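Local structure of spherulin-4 (Aspergillus clavatus, 5C5G) at residues K9-Y15 / N37-N43. The protein is probably a glycoside hydrolase with a (beta/alpha) barrel fold, whose Aspergillus fumigatus counterpart is required for biosynthesis of the polysaccharide galactosaminogalactan. Numbering follows the deposited sequence.
Sequences KVFVPLY and NFTVVIN. With EDO (1,2-ethanediol), chain B; EDO (1,2-ethanediol), chain C.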
ATOM      1  N   LYS A   9      -8.274  -3.413  -5.407  1.00  9.69           N
ATOM      2  CA  LYS A   9      -6.946  -3.992  -5.326  1.00  9.59           C
ATOM      3  C   LYS A   9      -6.676  -4.457  -3.911  1.00  9.22           C
ATOM      4  O   LYS A   9      -7.109  -3.823  -2.951  1.00  9.87           O
ATOM      5  CB  LYS A   9      -5.912  -2.949  -5.708  1.00 11.03           C
ATOM      6  CG  LYS A   9      -6.111  -2.379  -7.102  1.00 13.75           C
ATOM      7  CD  LYS A   9      -5.169  -1.219  -7.381  1.00 17.04           C
ATOM      8  CE  LYS A   9      -5.406  -0.601  -8.759  1.00 22.64           C
ATOM      9  NZ  LYS A   9      -6.819  -0.175  -8.962  1.00 34.22           N
ATOM     10  N   VAL A  10      -5.922  -5.540  -3.796  1.00  9.84           N
ATOM     11  CA  VAL A  10      -5.405  -5.956  -2.504  1.00  9.87           C
ATOM     12  C   VAL A  10      -4.155  -5.130  -2.198  1.00  9.75           C
ATOM     13  O   VAL A  10      -3.173  -5.178  -2.947  1.00 10.86           O
ATOM     14  CB  VAL A  10      -5.085  -7.463  -2.485  1.00 11.16           C
ATOM     15  CG1 VAL A  10      -4.408  -7.851  -1.190  1.00 12.46           C
ATOM     16  CG2 VAL A  10      -6.361  -8.281  -2.687  1.00 13.38           C
ATOM     17  N   PHE A  11      -4.217  -4.351  -1.128  1.00  9.18           N
ATOM     18  CA  PHE A  11      -3.087  -3.540  -0.685  1.00  9.17           C
ATOM     19  C   PHE A  11      -2.318  -4.349   0.344  1.00  9.79           C
ATOM     20  O   PHE A  11      -2.918  -4.889   1.281  1.00 11.18           O
ATOM     21  CB  PHE A  11      -3.612  -2.262  -0.071  1.00 10.12           C
ATOM     22  CG  PHE A  11      -2.548  -1.340   0.372  1.00 12.04           C
ATOM     23  CD1 PHE A  11      -1.835  -0.588  -0.542  1.00 17.88           C
ATOM     24  CD2 PHE A  11      -2.235  -1.229   1.698  1.00 13.76           C
ATOM     25  CE1 PHE A  11      -0.836   0.266  -0.118  1.00 23.90           C
ATOM     26  CE2 PHE A  11      -1.241  -0.383   2.121  1.00 20.05           C
ATOM     27  CZ  PHE A  11      -0.543   0.356   1.215  1.00 19.52           C
ATOM     28  N   VAL A  12      -1.008  -4.462   0.174  1.00  9.21           N
ATOM     29  CA  VAL A  12      -0.192  -5.326   1.023  1.00  9.75           C
ATOM     30  C   VAL A  12       0.984  -4.537   1.581  1.00 10.18           C
ATOM     31  O   VAL A  12       1.956  -4.282   0.857  1.00 10.18           O
ATOM     32  CB  VAL A  12       0.348  -6.546   0.259  1.00 10.78           C
ATOM     33  CG1 VAL A  12       0.956  -7.549   1.239  1.00 13.28           C
ATOM     34  CG2 VAL A  12      -0.772  -7.214  -0.559  1.00 11.75           C
ATOM     35  N   PRO A  13       0.909  -4.128   2.852  1.00  9.16           N
ATOM     36  CA  PRO A  13       2.086  -3.530   3.486  1.00 10.61           C
ATOM     37  C   PRO A  13       2.986  -4.671   3.903  1.00  9.77           C
ATOM     38  O   PRO A  13       2.829  -5.250   4.975  1.00 11.13           O
ATOM     39  CB  PRO A  13       1.509  -2.761   4.665  1.00 12.17           C
ATOM     40  CG  PRO A  13       0.183  -3.378   4.923  1.00 18.87           C
ATOM     41  CD  PRO A  13      -0.263  -4.155   3.744  1.00 10.25           C
ATOM     42  N   LEU A  14       3.910  -5.037   3.030  1.00  9.43           N
ATOM     43  CA  LEU A  14       4.658  -6.276   3.172  1.00 11.01           C
ATOM     44  C   LEU A  14       5.921  -6.022   3.967  1.00 10.84           C
ATOM     45  O   LEU A  14       7.033  -6.023   3.433  1.00 12.23           O
ATOM     46  CB  LEU A  14       4.971  -6.874   1.796  1.00 10.69           C
ATOM     47  CG  LEU A  14       5.617  -8.256   1.798  1.00 12.12           C
ATOM     48  CD1 LEU A  14       4.670  -9.275   2.397  1.00 13.38           C
ATOM     49  CD2 LEU A  14       6.009  -8.667   0.402  1.00 13.57           C
ATOM     50  N   TYR A  15       5.743  -5.773   5.255  1.00 10.61           N
ATOM     51  CA  TYR A  15       6.875  -5.450   6.126  1.00 10.53           C
ATOM     52  C   TYR A  15       7.302  -6.722   6.860  1.00 13.86           C
ATOM     53  O   TYR A  15       7.653  -6.701   8.038  1.00 19.06           O
ATOM     54  CB  TYR A  15       6.539  -4.315   7.107  1.00 11.32           C
ATOM     55  CG  TYR A  15       5.946  -3.073   6.468  1.00 11.30           C
ATOM     56  CD1 TYR A  15       6.057  -2.830   5.099  1.00 11.37           C
ATOM     57  CD2 TYR A  15       5.232  -2.170   7.229  1.00 12.21           C
ATOM     58  CE1 TYR A  15       5.505  -1.712   4.532  1.00 11.40           C
ATOM     59  CE2 TYR A  15       4.663  -1.032   6.657  1.00 13.34           C
ATOM     60  CZ  TYR A  15       4.797  -0.829   5.295  1.00 12.24           C
ATOM     61  OH  TYR A  15       4.220   0.281   4.716  1.00 14.48           O
ATOM     62  N   ASN A  37      -5.567  -7.633  -8.646  1.00  9.88           N
ATOM     63  CA  ASN A  37      -4.394  -6.754  -8.643  1.00 10.69           C
ATOM     64  C   ASN A  37      -3.921  -6.492  -7.233  1.00 11.11           C
ATOM     65  O   ASN A  37      -4.737  -6.191  -6.353  1.00 11.22           O
ATOM     66  CB  ASN A  37      -4.734  -5.446  -9.345  1.00 12.67           C
ATOM     67  CG  ASN A  37      -5.057  -5.651 -10.797  1.00 19.02           C
ATOM     68  OD1 ASN A  37      -4.386  -6.425 -11.476  1.00 17.80           O
ATOM     69  ND2 ASN A  37      -6.089  -4.980 -11.281  1.00 25.77           N
ATOM     70  N   PHE A  38      -2.614  -6.608  -7.042  1.00  9.78           N
ATOM     71  CA  PHE A  38      -1.980  -6.461  -5.745  1.00  9.60           C
ATOM     72  C   PHE A  38      -1.042  -5.268  -5.775  1.00 10.96           C
ATOM     73  O   PHE A  38      -0.182  -5.166  -6.651  1.00 12.31           O
ATOM     74  CB  PHE A  38      -1.171  -7.707  -5.391  1.00 10.73           C
ATOM     75  CG  PHE A  38      -1.995  -8.951  -5.182  1.00 10.30           C
ATOM     76  CD1 PHE A  38      -2.423  -9.711  -6.255  1.00 10.73           C
ATOM     77  CD2 PHE A  38      -2.318  -9.374  -3.917  1.00 10.14           C
ATOM     78  CE1 PHE A  38      -3.169 -10.860  -6.067  1.00 11.47           C
ATOM     79  CE2 PHE A  38      -3.075 -10.520  -3.727  1.00 10.98           C
ATOM     80  CZ  PHE A  38      -3.486 -11.265  -4.803  1.00 12.11           C
ATOM     81  N   THR A  39      -1.195  -4.381  -4.807  1.00  8.91           N
ATOM     82  CA  THR A  39      -0.279  -3.268  -4.602  1.00  9.27           C
ATOM     83  C   THR A  39       0.559  -3.643  -3.399  1.00 10.05           C
ATOM     84  O   THR A  39       0.002  -3.774  -2.307  1.00 10.61           O
ATOM     85  CB  THR A  39      -1.030  -1.980  -4.307  1.00  9.83           C
ATOM     86  OG1 THR A  39      -1.862  -1.666  -5.426  1.00 12.06           O
ATOM     87  CG2 THR A  39      -0.056  -0.828  -4.074  1.00 11.16           C
ATOM     88  N   VAL A  40       1.863  -3.823  -3.573  1.00  8.98           N
ATOM     89  CA  VAL A  40       2.689  -4.417  -2.535  1.00  9.32           C
ATOM     90  C   VAL A  40       3.781  -3.434  -2.153  1.00  8.90           C
ATOM     91  O   VAL A  40       4.628  -3.090  -2.971  1.00 10.31           O
ATOM     92  CB  VAL A  40       3.284  -5.729  -3.038  1.00 10.04           C
ATOM     93  CG1 VAL A  40       4.194  -6.350  -1.985  1.00 11.62           C
ATOM     94  CG2 VAL A  40       2.184  -6.706  -3.449  1.00 11.39           C
ATOM     95  N   VAL A  41       3.765  -2.981  -0.906  1.00  8.88           N
ATOM     96  CA  VAL A  41       4.785  -2.053  -0.438  1.00  9.46           C
ATOM     97  C   VAL A  41       5.914  -2.841   0.187  1.00  8.69           C
ATOM     98  O   VAL A  41       5.690  -3.629   1.115  1.00 11.41           O
ATOM     99  CB  VAL A  41       4.233  -1.095   0.613  1.00  9.45           C
ATOM    100  CG1 VAL A  41       5.294  -0.108   1.028  1.00 11.50           C
ATOM    101  CG2 VAL A  41       2.990  -0.376   0.080  1.00 12.10           C
ATOM    102  N   ILE A  42       7.116  -2.627  -0.292  1.00  9.63           N
ATOM    103  CA  ILE A  42       8.276  -3.245   0.345  1.00 11.80           C
ATOM    104  C   ILE A  42       9.095  -2.154   1.029  1.00 11.88           C
ATOM    105  O   ILE A  42       9.081  -0.968   0.650  1.00 13.05           O
ATOM    106  CB  ILE A  42       9.076  -4.115  -0.613  1.00 16.66           C
ATOM    107  CG1 ILE A  42       9.481  -3.304  -1.807  1.00 15.26           C
ATOM    108  CG2 ILE A  42       8.244  -5.352  -1.081  1.00 17.79           C
ATOM    109  CD1 ILE A  42      10.781  -2.563  -1.667  1.00 24.36           C
ATOM    110  N   ASN A  43       9.799  -2.568   2.061  1.00 11.44           N
ATOM    111  CA  ASN A  43      10.319  -1.641   3.047  1.00  9.83           C
ATOM    112  C   ASN A  43      11.521  -2.258   3.748  1.00 10.14           C
ATOM    113  O   ASN A  43      11.404  -2.779   4.845  1.00 11.82           O
ATOM    114  CB  ASN A  43       9.193  -1.329   4.031  1.00 11.05           C
ATOM    115  CG  ASN A  43       9.577  -0.337   5.070  1.00 11.63           C
ATOM    116  OD1 ASN A  43      10.622   0.311   4.980  1.00 11.50           O
ATOM    117  ND2 ASN A  43       8.735  -0.196   6.082  1.00 13.74           N
TER
HETATM  118  C1  EDO B 401       0.031   0.658   5.757  1.00 20.20           C
HETATM  119  O1  EDO B 401      -0.707   1.882   5.596  1.00 20.83           O
HETATM  120  C2  EDO B 401       1.212   0.771   6.720  1.00 16.62           C
HETATM  121  O2  EDO B 401       2.289   1.549   6.172  1.00 15.37           O
HETATM  122  C1  EDO C 402       1.291  -7.927   4.841  1.00 22.29           C
HETATM  123  O1  EDO C 402       2.199  -8.082   5.929  1.00 22.98           O
HETATM  124  C2  EDO C 402       0.704  -9.297   4.547  1.00 25.17           C
HETATM  125  O2  EDO C 402      -0.165  -9.687   5.610  1.00 18.00           O
HETATM  126  O   HOH W   1       9.582  -5.281   2.831  1.00 13.98           O
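V10 and V12 of strand 9-13 pair in parallel with F38 and V40 of strand 38-42, the first two strands of an eight-stranded (beta/alpha) barrel, joined by helix 24-32 in a beta-alpha-beta crossover. Five backbone hydrogen bonds join segments 9-15 and 37-43, from V10 N to N37 O (2.9 Å) as far as L14 N to V41 O (3.0 Å). P13 lacks an N-H, yet fits, because in parallel pairing V10, V12 and L14 do the bonding to segment 37-43.

Side chains alternate between the two faces. Those of V10, V12, F38 and V40 meet the outer helices: F38 and V40 touch helix 24-32, while V10, V12 and F38 touch helix 245-252. Branched valines suit this layer, being compact and apolar; V10 CB lies 3.7 Å from F38 CD2, the two side chains running alongside each other. L14 adds CD2 against V40 CG1 at 3.8 Å.

F11, T39 and V41 occupy the barrel interior. With CG anti to its backbone N (chi1 -178°), F11 brings CZ to within 3.8 Å of V41 CG2. T39 turns its methyl to the same ring, while its hydroxyl bonds to E227; the residue thus serves both apolar and polar neighbours.

Further along, Y15 belongs to the N-acetyl-D-galactosamine site. N43 ND2 lies 3.8 Å above the centre of one face of its ring, while the P13 carbonyl carbon sits toward the rim of the opposite face; V41 CG1 meets its edge. N43 is itself anchored by OD1 to G47 N and touches Y76, so it contacts two sugar-binding tyrosines. Past the L14 N to V41 O bond, a water bridges L14 O and N43 N. With no sugar bound, Y15 OH hydrogen-bonds to O2 of a 1,2-ethanediol at 2.7 Å.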